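Local structure of prephenate dehydratase:Amino acid-binding ACT (6VH5) at residues 220-225 and 250-255; 74-79 and 244-249; 54-59 and 82-87; 193-198 and 292-297; 62-67 and 199-204. The protein probably catalyses the conversion of prephenate to phenylpyruvate, carbon dioxide and water in phenylalanine biosynthesis, and binds phenylalanine at its ACT domains. One frame throughout, in Å; residues are numbered along the deposited sequence.

Interaction 1: 220-225 and 250-255; sequences VFRVRN and YQLGGR. With PHE (phenylalanine), chain J.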
# COMPACT_ATOMS: atom_id res chain seq x y z
N VAL A 220 5.33 -17.59 -1.75
CA VAL A 220 5.92 -16.79 -2.81
C VAL A 220 6.66 -17.73 -3.75
O VAL A 220 7.11 -18.81 -3.36
CB VAL A 220 6.86 -15.68 -2.29
CG1 VAL A 220 6.07 -14.62 -1.55
CG2 VAL A 220 7.95 -16.27 -1.37
N PHE A 221 6.81 -17.29 -5.00
CA PHE A 221 7.57 -18.04 -6.00
C PHE A 221 8.02 -17.06 -7.08
O PHE A 221 7.42 -16.00 -7.26
CB PHE A 221 6.75 -19.19 -6.62
CG PHE A 221 5.49 -18.73 -7.35
CD1 PHE A 221 5.53 -18.41 -8.69
CD2 PHE A 221 4.28 -18.62 -6.67
CE1 PHE A 221 4.38 -17.98 -9.35
CE2 PHE A 221 3.12 -18.21 -7.33
CZ PHE A 221 3.17 -17.87 -8.66
N ARG A 222 9.07 -17.44 -7.80
CA ARG A 222 9.63 -16.63 -8.87
C ARG A 222 9.51 -17.33 -10.23
O ARG A 222 9.73 -18.54 -10.34
CB ARG A 222 11.09 -16.30 -8.59
CG ARG A 222 11.24 -15.40 -7.39
CD ARG A 222 12.65 -15.32 -6.92
NE ARG A 222 12.72 -14.53 -5.70
CZ ARG A 222 13.76 -13.78 -5.36
NH1 ARG A 222 14.81 -13.74 -6.17
NH2 ARG A 222 13.75 -13.08 -4.23
N VAL A 223 9.21 -16.54 -11.27
CA VAL A 223 9.28 -16.99 -12.65
C VAL A 223 10.06 -15.98 -13.47
O VAL A 223 10.31 -14.85 -13.05
CB VAL A 223 7.89 -17.21 -13.30
CG1 VAL A 223 7.15 -18.34 -12.61
CG2 VAL A 223 7.07 -15.92 -13.30
N ARG A 224 10.48 -16.42 -14.65
CA ARG A 224 11.04 -15.54 -15.66
C ARG A 224 9.94 -14.63 -16.21
O ARG A 224 8.75 -14.98 -16.22
CB ARG A 224 11.66 -16.37 -16.77
CG ARG A 224 12.98 -17.03 -16.37
CD ARG A 224 13.57 -17.92 -17.47
NE ARG A 224 13.97 -17.24 -18.70
CZ ARG A 224 13.41 -17.48 -19.89
NH1 ARG A 224 12.42 -18.36 -20.00
NH2 ARG A 224 13.84 -16.84 -20.97
N ASN A 225 10.34 -13.43 -16.62
CA ASN A 225 9.41 -12.42 -17.14
C ASN A 225 9.20 -12.61 -18.65
O ASN A 225 9.55 -11.74 -19.45
CB ASN A 225 9.91 -11.02 -16.80
CG ASN A 225 8.89 -9.94 -17.12
OD1 ASN A 225 7.71 -10.06 -16.81
ND2 ASN A 225 9.35 -8.88 -17.78
N TYR A 250 5.35 -8.74 -8.48
CA TYR A 250 6.41 -7.86 -7.99
C TYR A 250 7.61 -8.11 -8.89
O TYR A 250 8.20 -9.20 -8.83
CB TYR A 250 6.68 -8.19 -6.52
CG TYR A 250 7.67 -7.36 -5.76
CD1 TYR A 250 7.24 -6.37 -4.88
CD2 TYR A 250 9.04 -7.61 -5.85
CE1 TYR A 250 8.15 -5.62 -4.14
CE2 TYR A 250 9.96 -6.87 -5.13
CZ TYR A 250 9.50 -5.87 -4.27
OH TYR A 250 10.40 -5.13 -3.54
N GLN A 251 7.97 -7.14 -9.72
CA GLN A 251 9.14 -7.29 -10.58
C GLN A 251 10.41 -7.11 -9.76
O GLN A 251 10.54 -6.15 -9.00
CB GLN A 251 9.10 -6.30 -11.75
CG GLN A 251 7.93 -6.50 -12.72
CD GLN A 251 8.12 -7.68 -13.68
OE1 GLN A 251 8.95 -8.57 -13.44
NE2 GLN A 251 7.34 -7.71 -14.75
N LEU A 252 11.35 -8.05 -9.91
CA LEU A 252 12.53 -8.12 -9.05
C LEU A 252 13.59 -7.09 -9.44
O LEU A 252 13.79 -6.80 -10.62
CB LEU A 252 13.13 -9.53 -9.12
CG LEU A 252 12.34 -10.60 -8.37
CD1 LEU A 252 12.99 -11.96 -8.50
CD2 LEU A 252 12.24 -10.21 -6.91
N GLY A 253 14.26 -6.54 -8.43
CA GLY A 253 15.32 -5.56 -8.66
C GLY A 253 14.84 -4.38 -9.49
O GLY A 253 13.65 -4.09 -9.61
N GLY A 254 15.82 -3.69 -10.09
CA GLY A 254 15.48 -2.66 -11.05
C GLY A 254 15.15 -3.18 -12.43
O GLY A 254 14.41 -2.53 -13.18
N ARG A 255 15.67 -4.35 -12.79
CA ARG A 255 15.49 -4.89 -14.13
C ARG A 255 14.11 -5.55 -14.27
O ARG A 255 13.35 -5.67 -13.31
CB ARG A 255 16.62 -5.86 -14.47
N PHE J . 5.68 -11.86 -17.51
CA PHE J . 5.34 -13.23 -17.17
C PHE J . 4.15 -13.76 -17.97
O PHE J . 3.64 -14.85 -17.67
CB PHE J . 5.06 -13.36 -15.68
CG PHE J . 4.17 -12.27 -15.12
CD1 PHE J . 4.72 -11.21 -14.42
CD2 PHE J . 2.80 -12.31 -15.28
CE1 PHE J . 3.91 -10.19 -13.90
CE2 PHE J . 1.99 -11.31 -14.77
CZ PHE J . 2.55 -10.25 -14.08
OXT PHE J . 3.67 -13.12 -18.91
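Asn225 OD1 is gripped by two donors: the ammonium N of the bound phenylalanine at 2.8 Å and Gln251 NE2 at 3.1 Å. The bond from Gln251 is almost straight at the hydrogen (176°), and OD1 lies in the plane of the glutamine amide. From the asparagine's side the approach is different, because NE2 stands well above the carbonyl plane of Asn225, with the two amides nearly perpendicular. Asn225 ND2 bonds to Phe256 O, while Gln251 OE1 is hydrogen-bonded to Thr259 OG1; Gln251 NE2 also reaches Thr245 O of the second subunit. Both amides are therefore fixed in rotation. Just past the end of strand 243-251, Leu252 CD1 lies over one face of the Arg222 guanidinium, offset toward its rim, and comes 3.5 Å from Arg222 NH1. The arginine chain, extended from CG to NE, crosses the leucine at about a right angle, and its NE bonds to Gln260 OE1. Strands 215-224 and 243-251 are not neighbours, since strand 258-266 runs between them. The ligand is also held by Leu230 N and by Asn243 and Met244 of the second subunit, a phenylalanine site at the interface of paired ACT domains.

Interaction 2: 74-79 and 244-249; sequences PIENTL and MTKLES. With PHE (phenylalanine), chain E.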
# COMPACT_ATOMS: atom_id res chain seq x y z
N PRO A 74 -2.08 -5.27 9.28
CA PRO A 74 -3.05 -5.15 8.19
C PRO A 74 -2.37 -5.27 6.84
O PRO A 74 -1.28 -4.73 6.62
CB PRO A 74 -3.63 -3.74 8.39
CG PRO A 74 -2.54 -2.98 9.07
CD PRO A 74 -1.84 -3.98 9.96
N ILE A 75 -3.01 -6.00 5.92
CA ILE A 75 -2.46 -6.15 4.58
C ILE A 75 -3.46 -5.82 3.48
O ILE A 75 -3.05 -5.56 2.34
CB ILE A 75 -1.88 -7.56 4.37
CG1 ILE A 75 -2.96 -8.63 4.49
CG2 ILE A 75 -0.76 -7.82 5.40
CD1 ILE A 75 -2.53 -9.96 3.91
N GLU A 76 -4.77 -5.82 3.76
CA GLU A 76 -5.76 -5.42 2.77
C GLU A 76 -6.78 -4.50 3.43
O GLU A 76 -7.20 -4.75 4.57
CB GLU A 76 -6.48 -6.63 2.16
CG GLU A 76 -5.59 -7.52 1.34
CD GLU A 76 -6.25 -8.85 1.02
OE1 GLU A 76 -7.48 -8.93 1.11
OE2 GLU A 76 -5.52 -9.82 0.73
N ASN A 77 -7.15 -3.44 2.72
CA ASN A 77 -8.25 -2.56 3.14
C ASN A 77 -9.08 -2.17 1.93
O ASN A 77 -8.53 -1.73 0.91
CB ASN A 77 -7.74 -1.30 3.83
CG ASN A 77 -8.86 -0.32 4.08
OD1 ASN A 77 -9.04 0.65 3.34
ND2 ASN A 77 -9.64 -0.58 5.12
N THR A 78 -10.41 -2.27 2.07
CA THR A 78 -11.32 -2.07 0.94
C THR A 78 -11.31 -0.65 0.38
O THR A 78 -11.53 -0.47 -0.82
CB THR A 78 -12.74 -2.45 1.37
OG1 THR A 78 -12.74 -3.82 1.81
CG2 THR A 78 -13.70 -2.32 0.22
N LEU A 79 -11.02 0.38 1.19
CA LEU A 79 -11.11 1.72 0.62
C LEU A 79 -9.78 2.46 0.62
O LEU A 79 -9.70 3.64 0.97
CB LEU A 79 -12.17 2.55 1.35
CG LEU A 79 -13.58 1.95 1.34
CD1 LEU A 79 -14.54 2.78 2.18
CD2 LEU A 79 -14.08 1.89 -0.09
N MET A 244 -7.39 -20.17 -5.78
CA MET A 244 -6.45 -19.14 -5.38
C MET A 244 -7.23 -17.85 -5.12
O MET A 244 -8.06 -17.44 -5.94
CB MET A 244 -5.41 -18.93 -6.48
CG MET A 244 -4.31 -17.96 -6.15
SD MET A 244 -3.03 -17.95 -7.41
CE MET A 244 -2.27 -19.56 -7.15
N THR A 245 -6.98 -17.22 -3.96
CA THR A 245 -7.76 -16.05 -3.57
C THR A 245 -6.93 -14.78 -3.47
O THR A 245 -7.51 -13.71 -3.25
CB THR A 245 -8.47 -16.29 -2.23
OG1 THR A 245 -7.50 -16.43 -1.18
CG2 THR A 245 -9.32 -17.54 -2.28
N LYS A 246 -5.61 -14.86 -3.64
CA LYS A 246 -4.80 -13.65 -3.66
C LYS A 246 -3.60 -13.90 -4.55
O LYS A 246 -3.01 -14.99 -4.52
CB LYS A 246 -4.37 -13.26 -2.24
CG LYS A 246 -3.70 -11.90 -2.13
CD LYS A 246 -3.29 -11.63 -0.69
CE LYS A 246 -2.49 -10.34 -0.57
NZ LYS A 246 -3.32 -9.17 -0.92
N LEU A 247 -3.23 -12.89 -5.33
CA LEU A 247 -2.07 -13.03 -6.22
C LEU A 247 -1.56 -11.64 -6.58
O LEU A 247 -2.34 -10.81 -7.06
CB LEU A 247 -2.43 -13.84 -7.47
CG LEU A 247 -1.28 -14.21 -8.42
CD1 LEU A 247 -0.17 -14.96 -7.65
CD2 LEU A 247 -1.78 -15.05 -9.61
N GLU A 248 -0.31 -11.38 -6.27
CA GLU A 248 0.30 -10.07 -6.49
C GLU A 248 1.65 -10.22 -7.17
O GLU A 248 2.51 -10.95 -6.68
CB GLU A 248 0.46 -9.33 -5.18
CG GLU A 248 -0.72 -8.53 -4.73
CD GLU A 248 -0.32 -7.64 -3.60
OE1 GLU A 248 0.86 -7.76 -3.20
OE2 GLU A 248 -1.13 -6.79 -3.16
N SER A 249 1.85 -9.45 -8.23
CA SER A 249 3.12 -9.48 -8.95
C SER A 249 4.07 -8.43 -8.39
O SER A 249 3.66 -7.38 -7.88
CB SER A 249 2.89 -9.26 -10.44
OG SER A 249 2.86 -7.89 -10.79
N PHE E . -10.08 -17.82 -7.41
CA PHE E . -9.96 -17.64 -8.86
C PHE E . -8.95 -18.63 -9.42
O PHE E . -8.31 -19.35 -8.64
CB PHE E . -9.54 -16.22 -9.23
CG PHE E . -8.38 -15.68 -8.43
CD1 PHE E . -8.60 -14.72 -7.44
CD2 PHE E . -7.08 -16.10 -8.66
CE1 PHE E . -7.53 -14.21 -6.71
CE2 PHE E . -6.02 -15.60 -7.94
CZ PHE E . -6.24 -14.66 -6.95
OXT PHE E . -8.75 -18.68 -10.63
O HOH W 1 -7.12 -11.92 -0.29
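The strands holding Glu76 and Lys246 belong to different sheets, their CA atoms 10.5 Å apart, and each residue sits in a classic beta bulge, opposite Arg195 and Asp264 respectively. The two side chains come from opposite directions and form a salt bridge, Lys246 NZ to Glu76 OE2 at 2.8 Å. NZ meets the anti side of that oxygen, 33° out of the carboxylate plane. Lys246 is extended until chi4 (66°), where its last bond folds the ammonium back to OE2; Lys246 CD is also close, 3.2 Å from Glu76 OE2. A water donates to Glu76 OE2 and, weakly, to Thr245 O, and Arg195 NH1 makes a further salt bridge to the same oxygen. At the start of the ACT strand, Met244 N bonds to the bound phenylalanine O at 3.1 Å, and the ligand ring packs on the backbone of Thr245 and Lys246. Two cationic groups and a water thus converge on OE2, joining strand 70-77 of the prephenate dehydratase domain to strand 243-251 of the ACT domain.

Interaction 3: 54-59 and 82-87; sequences PTFEDA and RVADIH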
# COMPACT_ATOMS: atom_id res chain seq x y z
N PRO A 54 5.17 2.34 16.85
CA PRO A 54 4.90 3.47 15.95
C PRO A 54 4.84 3.09 14.49
O PRO A 54 4.09 3.72 13.73
CB PRO A 54 6.05 4.46 16.25
CG PRO A 54 7.11 3.64 16.92
CD PRO A 54 6.41 2.52 17.63
N THR A 55 5.57 2.07 14.05
CA THR A 55 5.58 1.65 12.66
C THR A 55 5.39 0.14 12.54
O THR A 55 5.54 -0.60 13.52
CB THR A 55 6.88 2.03 11.94
OG1 THR A 55 7.97 1.25 12.46
CG2 THR A 55 7.17 3.51 12.08
N PHE A 56 5.03 -0.30 11.32
CA PHE A 56 4.91 -1.72 11.03
C PHE A 56 6.22 -2.44 11.31
O PHE A 56 6.24 -3.52 11.90
CB PHE A 56 4.54 -1.94 9.56
CG PHE A 56 3.19 -1.42 9.17
CD1 PHE A 56 2.04 -1.85 9.81
CD2 PHE A 56 3.06 -0.54 8.11
CE1 PHE A 56 0.81 -1.38 9.44
CE2 PHE A 56 1.83 -0.07 7.72
CZ PHE A 56 0.70 -0.49 8.39
N GLU A 57 7.33 -1.85 10.85
CA GLU A 57 8.64 -2.43 11.06
C GLU A 57 8.91 -2.65 12.55
O GLU A 57 9.36 -3.73 12.95
CB GLU A 57 9.71 -1.53 10.43
CG GLU A 57 9.64 -1.49 8.90
CD GLU A 57 8.54 -0.57 8.34
OE1 GLU A 57 8.41 -0.51 7.09
OE2 GLU A 57 7.79 0.06 9.13
N ASP A 58 8.56 -1.67 13.39
CA ASP A 58 8.71 -1.84 14.83
C ASP A 58 7.81 -2.96 15.34
O ASP A 58 8.19 -3.70 16.25
CB ASP A 58 8.38 -0.53 15.56
CG ASP A 58 9.44 0.53 15.36
OD1 ASP A 58 10.65 0.19 15.30
OD2 ASP A 58 9.05 1.72 15.27
N ALA A 59 6.61 -3.09 14.77
CA ALA A 59 5.74 -4.21 15.13
C ALA A 59 6.36 -5.54 14.71
O ALA A 59 6.18 -6.55 15.40
CB ALA A 59 4.36 -4.03 14.50
N ARG A 82 -4.23 2.57 4.61
CA ARG A 82 -2.83 2.24 4.81
C ARG A 82 -2.67 0.79 5.25
O ARG A 82 -3.33 0.35 6.19
CB ARG A 82 -2.20 3.18 5.85
N VAL A 83 -1.83 0.05 4.53
CA VAL A 83 -1.51 -1.34 4.87
C VAL A 83 -0.01 -1.54 4.71
O VAL A 83 0.67 -0.81 3.98
CB VAL A 83 -2.29 -2.35 3.99
CG1 VAL A 83 -3.77 -2.32 4.33
CG2 VAL A 83 -2.07 -2.05 2.52
N ALA A 84 0.51 -2.54 5.43
CA ALA A 84 1.93 -2.87 5.32
C ALA A 84 2.18 -3.69 4.06
O ALA A 84 1.37 -4.53 3.68
CB ALA A 84 2.40 -3.66 6.55
N ASP A 85 3.34 -3.46 3.44
CA ASP A 85 3.75 -4.21 2.26
C ASP A 85 4.26 -5.58 2.71
O ASP A 85 5.45 -5.82 2.88
CB ASP A 85 4.81 -3.44 1.49
CG ASP A 85 5.12 -4.06 0.14
OD1 ASP A 85 4.70 -5.20 -0.10
OD2 ASP A 85 5.79 -3.39 -0.68
N ILE A 86 3.31 -6.50 2.90
CA ILE A 86 3.63 -7.84 3.38
C ILE A 86 4.53 -8.57 2.39
O ILE A 86 5.35 -9.41 2.78
CB ILE A 86 2.33 -8.62 3.66
CG1 ILE A 86 2.64 -9.93 4.40
CG2 ILE A 86 1.54 -8.85 2.37
CD1 ILE A 86 3.00 -9.76 5.85
N HIS A 87 4.40 -8.26 1.09
CA HIS A 87 5.22 -8.92 0.08
C HIS A 87 6.70 -8.58 0.24
O HIS A 87 7.56 -9.41 -0.09
CB HIS A 87 4.73 -8.53 -1.32
CG HIS A 87 5.18 -9.45 -2.41
ND1 HIS A 87 4.60 -9.46 -3.66
CD2 HIS A 87 6.17 -10.37 -2.45
CE1 HIS A 87 5.20 -10.36 -4.42
NE2 HIS A 87 6.16 -10.92 -3.71
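With CG beside its own backbone N and anti to the carbonyl carbon (chi1 -65°), and with the ring turned by chi2 of -58°, Phe56 lays one aromatic face against Ala84. The methyl carbon Ala84 CB sits over the middle of that face, 3.5 Å from the centroid of the Phe56 ring and only 13° from its normal, a well-centred CH-pi contact. The nearest single ring atom is Phe56 CG, also 3.5 Å from Ala84 CB. Farther out, the ring runs along the backbone that leads into Ala84: Phe56 CE2 and CZ approach Ala84 N, each at 3.6 Å, and Phe56 CE2 comes 3.8 Å from Val83 C, obliquely. Thus the methyl occupies the centre while the peptide leading into Ala84 passes close to the outer ring atoms CE2 and CZ.

The backbones on both sides are held in place. Phe56 opens helix 56-64, whose N-cap is Thr55: Asp58 N donates to Thr55 OG1 at 3.1 Å. Ala84 is tied by a backbone bond to Pro74, whose side chain also touches Phe56, and Asp85 caps helix 86-92 through Tyr88 N. The contact therefore sets the first turn of helix 56-64 against the loop leading into helix 86-92, beside strand 70-77, in the alpha/beta lobe of the prephenate dehydratase domain, where the side chain of Val83 is about 5 Å from that of Thr194, a residue predicted to be essential for activity.

Interaction 4: 193-198 and 292-297; sequences VTRFVV and GVYKGS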
# COMPACT_ATOMS: atom_id res chain seq x y z
N VAL A 193 -13.57 -2.76 5.00
CA VAL A 193 -13.02 -3.91 5.72
C VAL A 193 -11.50 -3.91 5.62
O VAL A 193 -10.94 -3.59 4.57
CB VAL A 193 -13.60 -5.23 5.16
CG1 VAL A 193 -13.20 -6.39 6.04
CG2 VAL A 193 -15.11 -5.13 5.08
N THR A 194 -10.85 -4.27 6.72
CA THR A 194 -9.40 -4.46 6.75
C THR A 194 -9.09 -5.93 7.01
O THR A 194 -9.70 -6.56 7.88
CB THR A 194 -8.72 -3.59 7.82
OG1 THR A 194 -8.69 -2.23 7.38
CG2 THR A 194 -7.27 -4.06 8.04
N ARG A 195 -8.15 -6.48 6.25
CA ARG A 195 -7.69 -7.84 6.46
C ARG A 195 -6.34 -7.82 7.16
O ARG A 195 -5.37 -7.23 6.65
CB ARG A 195 -7.59 -8.61 5.14
CG ARG A 195 -6.89 -9.96 5.29
CD ARG A 195 -6.89 -10.75 3.97
NE ARG A 195 -6.45 -12.12 4.20
CZ ARG A 195 -5.56 -12.77 3.46
NH1 ARG A 195 -5.02 -12.19 2.40
NH2 ARG A 195 -5.23 -14.00 3.79
N PHE A 196 -6.26 -8.48 8.30
CA PHE A 196 -5.00 -8.64 8.99
C PHE A 196 -4.46 -10.06 8.79
O PHE A 196 -5.22 -10.99 8.52
CB PHE A 196 -5.14 -8.36 10.49
CG PHE A 196 -5.66 -7.00 10.81
CD1 PHE A 196 -7.03 -6.75 10.81
CD2 PHE A 196 -4.80 -5.97 11.15
CE1 PHE A 196 -7.52 -5.50 11.13
CE2 PHE A 196 -5.28 -4.72 11.47
CZ PHE A 196 -6.64 -4.48 11.45
N VAL A 197 -3.15 -10.19 8.95
CA VAL A 197 -2.49 -11.49 9.11
C VAL A 197 -1.77 -11.46 10.46
O VAL A 197 -1.23 -10.43 10.87
CB VAL A 197 -1.50 -11.81 7.98
CG1 VAL A 197 -2.25 -12.17 6.70
CG2 VAL A 197 -0.56 -10.64 7.76
N VAL A 198 -1.80 -12.60 11.15
CA VAL A 198 -1.13 -12.76 12.43
C VAL A 198 0.24 -13.38 12.18
O VAL A 198 0.33 -14.46 11.59
CB VAL A 198 -1.98 -13.64 13.36
CG1 VAL A 198 -1.41 -13.65 14.77
CG2 VAL A 198 -3.43 -13.16 13.34
N GLY A 292 3.15 -19.57 5.22
CA GLY A 292 2.23 -19.90 6.28
C GLY A 292 1.11 -20.84 5.90
O GLY A 292 0.71 -20.91 4.73
N VAL A 293 0.62 -21.58 6.89
CA VAL A 293 -0.48 -22.53 6.73
C VAL A 293 -1.40 -22.35 7.93
O VAL A 293 -1.03 -22.73 9.05
CB VAL A 293 0.00 -23.99 6.65
CG1 VAL A 293 -1.19 -24.92 6.50
CG2 VAL A 293 1.02 -24.16 5.54
N TYR A 294 -2.57 -21.74 7.71
CA TYR A 294 -3.35 -21.22 8.82
C TYR A 294 -4.85 -21.35 8.57
O TYR A 294 -5.30 -21.46 7.42
CB TYR A 294 -2.97 -19.76 9.10
CG TYR A 294 -2.94 -18.83 7.89
CD1 TYR A 294 -3.96 -17.92 7.67
CD2 TYR A 294 -1.88 -18.85 7.00
CE1 TYR A 294 -3.94 -17.05 6.59
CE2 TYR A 294 -1.85 -18.00 5.90
CZ TYR A 294 -2.88 -17.10 5.70
OH TYR A 294 -2.85 -16.24 4.62
N LYS A 295 -5.61 -21.31 9.66
CA LYS A 295 -7.06 -21.37 9.57
C LYS A 295 -7.60 -20.15 8.84
O LYS A 295 -7.10 -19.04 9.01
CB LYS A 295 -7.69 -21.44 10.97
CG LYS A 295 -7.36 -22.69 11.76
CD LYS A 295 -7.96 -22.62 13.16
CE LYS A 295 -7.65 -23.86 13.98
NZ LYS A 295 -8.25 -23.80 15.34
N GLY A 296 -8.63 -20.37 8.02
CA GLY A 296 -9.24 -19.31 7.25
C GLY A 296 -10.49 -18.77 7.92
O GLY A 296 -11.23 -19.49 8.59
N SER A 297 -10.73 -17.48 7.72
CA SER A 297 -11.87 -16.84 8.36
C SER A 297 -13.17 -17.30 7.72
O SER A 297 -13.23 -17.63 6.53
CB SER A 297 -11.75 -15.32 8.29
OG SER A 297 -12.85 -14.71 8.94
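Arg195 reaches toward Tyr294 from strand 193-200, and its side chain can be followed outward from CB. With CG anti to the backbone N (chi1 170°), CB, CG and CD run on in an extended chain, and the side chain touches Phe102 on strand 96-104. The chain stays extended as far as NE, where the flat guanidinium begins. NH1 forms salt bridges to Glu76 OE2 and to Asp264 OD2, one carboxylate from each of the two domains, and has Lys246 CD beside it. NH2 has its main partner in Glu100 OE1, and it is this nitrogen that meets the other segment, with Arg195 NH2 3.4 Å from Tyr294 OH.

The contact joins two sheets: strand 193-200 lies inside the mixed sheet of the prephenate dehydratase domain, whereas strand 286-295 is, within this chain, an outermost strand of the antiparallel ACT sheet. Tyr294 bridges them by its length. Its CG is placed between the backbone N and the carbonyl carbon (chi1 49°), and the phenol extends toward the arginine, so that Arg195 NH2 lies at the ring edge, near its plane. The guanidinium and ring planes are 24° apart. Tyr294 OH is hydrogen-bonded to Thr218 OG1, and the Tyr294 side chain also packs on Ile97. Arg300 NH2 also lies close to Arg195 NH2, with the acids Glu100, Glu76 and Asp264 around Arg195; Glu100 itself accepts a bond from Ser297 N.

Interaction 5: 62-67 and 199-204; sequences AVETGA and LSKNKQ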
# COMPACT_ATOMS: atom_id res chain seq x y z
N ALA A 62 9.37 -6.17 17.21
CA ALA A 62 8.90 -6.61 18.52
C ALA A 62 8.82 -8.13 18.61
O ALA A 62 9.01 -8.71 19.69
CB ALA A 62 7.53 -6.00 18.80
N VAL A 63 8.49 -8.79 17.49
CA VAL A 63 8.41 -10.24 17.42
C VAL A 63 9.80 -10.84 17.26
O VAL A 63 10.10 -11.89 17.84
CB VAL A 63 7.47 -10.63 16.27
CG1 VAL A 63 7.52 -12.14 16.00
CG2 VAL A 63 6.05 -10.18 16.56
N GLU A 64 10.66 -10.16 16.50
CA GLU A 64 12.01 -10.65 16.26
C GLU A 64 12.82 -10.67 17.55
O GLU A 64 13.58 -11.61 17.79
CB GLU A 64 12.69 -9.78 15.21
CG GLU A 64 14.11 -10.23 14.89
CD GLU A 64 14.14 -11.57 14.18
OE1 GLU A 64 13.28 -11.79 13.30
OE2 GLU A 64 15.03 -12.39 14.51
N THR A 65 12.68 -9.63 18.38
CA THR A 65 13.41 -9.52 19.63
C THR A 65 12.76 -10.25 20.79
O THR A 65 13.35 -10.33 21.86
CB THR A 65 13.59 -8.04 20.03
OG1 THR A 65 12.30 -7.45 20.27
CG2 THR A 65 14.32 -7.26 18.94
N GLY A 66 11.53 -10.75 20.62
CA GLY A 66 10.88 -11.40 21.73
C GLY A 66 10.08 -10.48 22.62
O GLY A 66 9.54 -10.93 23.63
N ALA A 67 9.99 -9.19 22.27
CA ALA A 67 9.10 -8.30 23.00
C ALA A 67 7.66 -8.76 22.89
O ALA A 67 6.87 -8.60 23.83
CB ALA A 67 9.22 -6.87 22.47
N LEU A 199 1.30 -12.71 12.64
CA LEU A 199 2.66 -13.14 12.36
C LEU A 199 3.32 -13.73 13.59
O LEU A 199 2.99 -13.37 14.73
CB LEU A 199 3.51 -11.98 11.83
CG LEU A 199 2.96 -11.32 10.56
CD1 LEU A 199 3.97 -10.34 10.01
CD2 LEU A 199 2.51 -12.32 9.51
N SER A 200 4.26 -14.65 13.36
CA SER A 200 4.99 -15.31 14.43
C SER A 200 6.42 -15.56 14.00
O SER A 200 6.70 -15.76 12.81
CB SER A 200 4.32 -16.64 14.81
OG SER A 200 5.15 -17.40 15.67
N LYS A 201 7.32 -15.61 14.99
CA LYS A 201 8.73 -15.87 14.73
C LYS A 201 8.98 -17.35 14.48
O LYS A 201 9.93 -17.71 13.77
CB LYS A 201 9.57 -15.37 15.91
CG LYS A 201 11.07 -15.70 15.87
CD LYS A 201 11.71 -15.50 17.25
CE LYS A 201 13.24 -15.43 17.19
NZ LYS A 201 13.72 -14.11 16.70
N ASN A 202 8.12 -18.21 15.02
CA ASN A 202 8.27 -19.65 14.96
C ASN A 202 7.17 -20.24 14.09
O ASN A 202 6.02 -19.79 14.13
CB ASN A 202 8.23 -20.26 16.35
CG ASN A 202 9.44 -19.87 17.17
OD1 ASN A 202 9.31 -19.19 18.18
ND2 ASN A 202 10.63 -20.27 16.71
N LYS A 203 7.53 -21.27 13.34
CA LYS A 203 6.64 -21.86 12.35
C LYS A 203 5.66 -22.80 13.03
O LYS A 203 6.00 -23.55 13.95
CB LYS A 203 7.48 -22.62 11.31
CG LYS A 203 6.77 -23.73 10.53
CD LYS A 203 7.80 -24.55 9.74
CE LYS A 203 7.15 -25.53 8.76
NZ LYS A 203 8.09 -25.98 7.70
N GLN A 204 4.40 -22.71 12.60
CA GLN A 204 3.35 -23.58 13.11
C GLN A 204 2.32 -23.69 12.01
O GLN A 204 1.77 -22.68 11.57
CB GLN A 204 2.71 -23.02 14.39
CG GLN A 204 1.39 -23.70 14.78
CD GLN A 204 0.15 -22.92 14.33
OE1 GLN A 204 0.15 -21.69 14.28
NE2 GLN A 204 -0.92 -23.65 14.00
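The last turn of helix 56-64 passes alongside the segment where strand 193-200 gives way to a loop, Val63 and Lys201 being closest with CA atoms 6.2 Å apart. Gly66 then leaves the helix with positive phi (89°). Val63 turns CG1 toward the strand end, 3.6 Å from Lys201 N and 3.8 Å from Lys201 CB, as the two side chains slide past each other in opposite directions. Lys201 is extended until its last torsion (chi4 77°), which bends the ammonium in to the helix. There Lys201 NZ donates to Glu64 O at 2.7 Å, in the carbonyl plane and on a lone pair. The Glu64 side chain, bent at chi2, comes back across the lysine at about a right angle, and Lys201 NZ makes a salt bridge to Glu64 OE2 at 3.1 Å, weak as a hydrogen bond. One cation thus holds both a helix carbonyl and a carboxylate. The result is a lysine side chain bonded to a carbonyl near the C-terminal end of helix 56-64, packed against the mixed sheet of the prephenate dehydratase domain.

Interactions 2 and 4 lie at the junction of the two domains, their centres 11 Å apart. Strands 70-77 and 193-200 are neighbours in one sheet, with Ile75 N 2.8 Å from Arg195 O. Interaction 3 packs against strand 70-77, Ile86 CB lying 3.6 Å from Ile75 CG2, and it reaches interaction 1 through His87 and Tyr250. Interactions 1 and 2 share strand 243-251, with centres 18 Å apart, and each holds part of a phenylalanine pocket formed with the second subunit. Thr194, predicted to be essential, belongs to 193-198, and its side chain is about 6 Å from that of Glu76. Interaction 5 lies farther out, away from these sites.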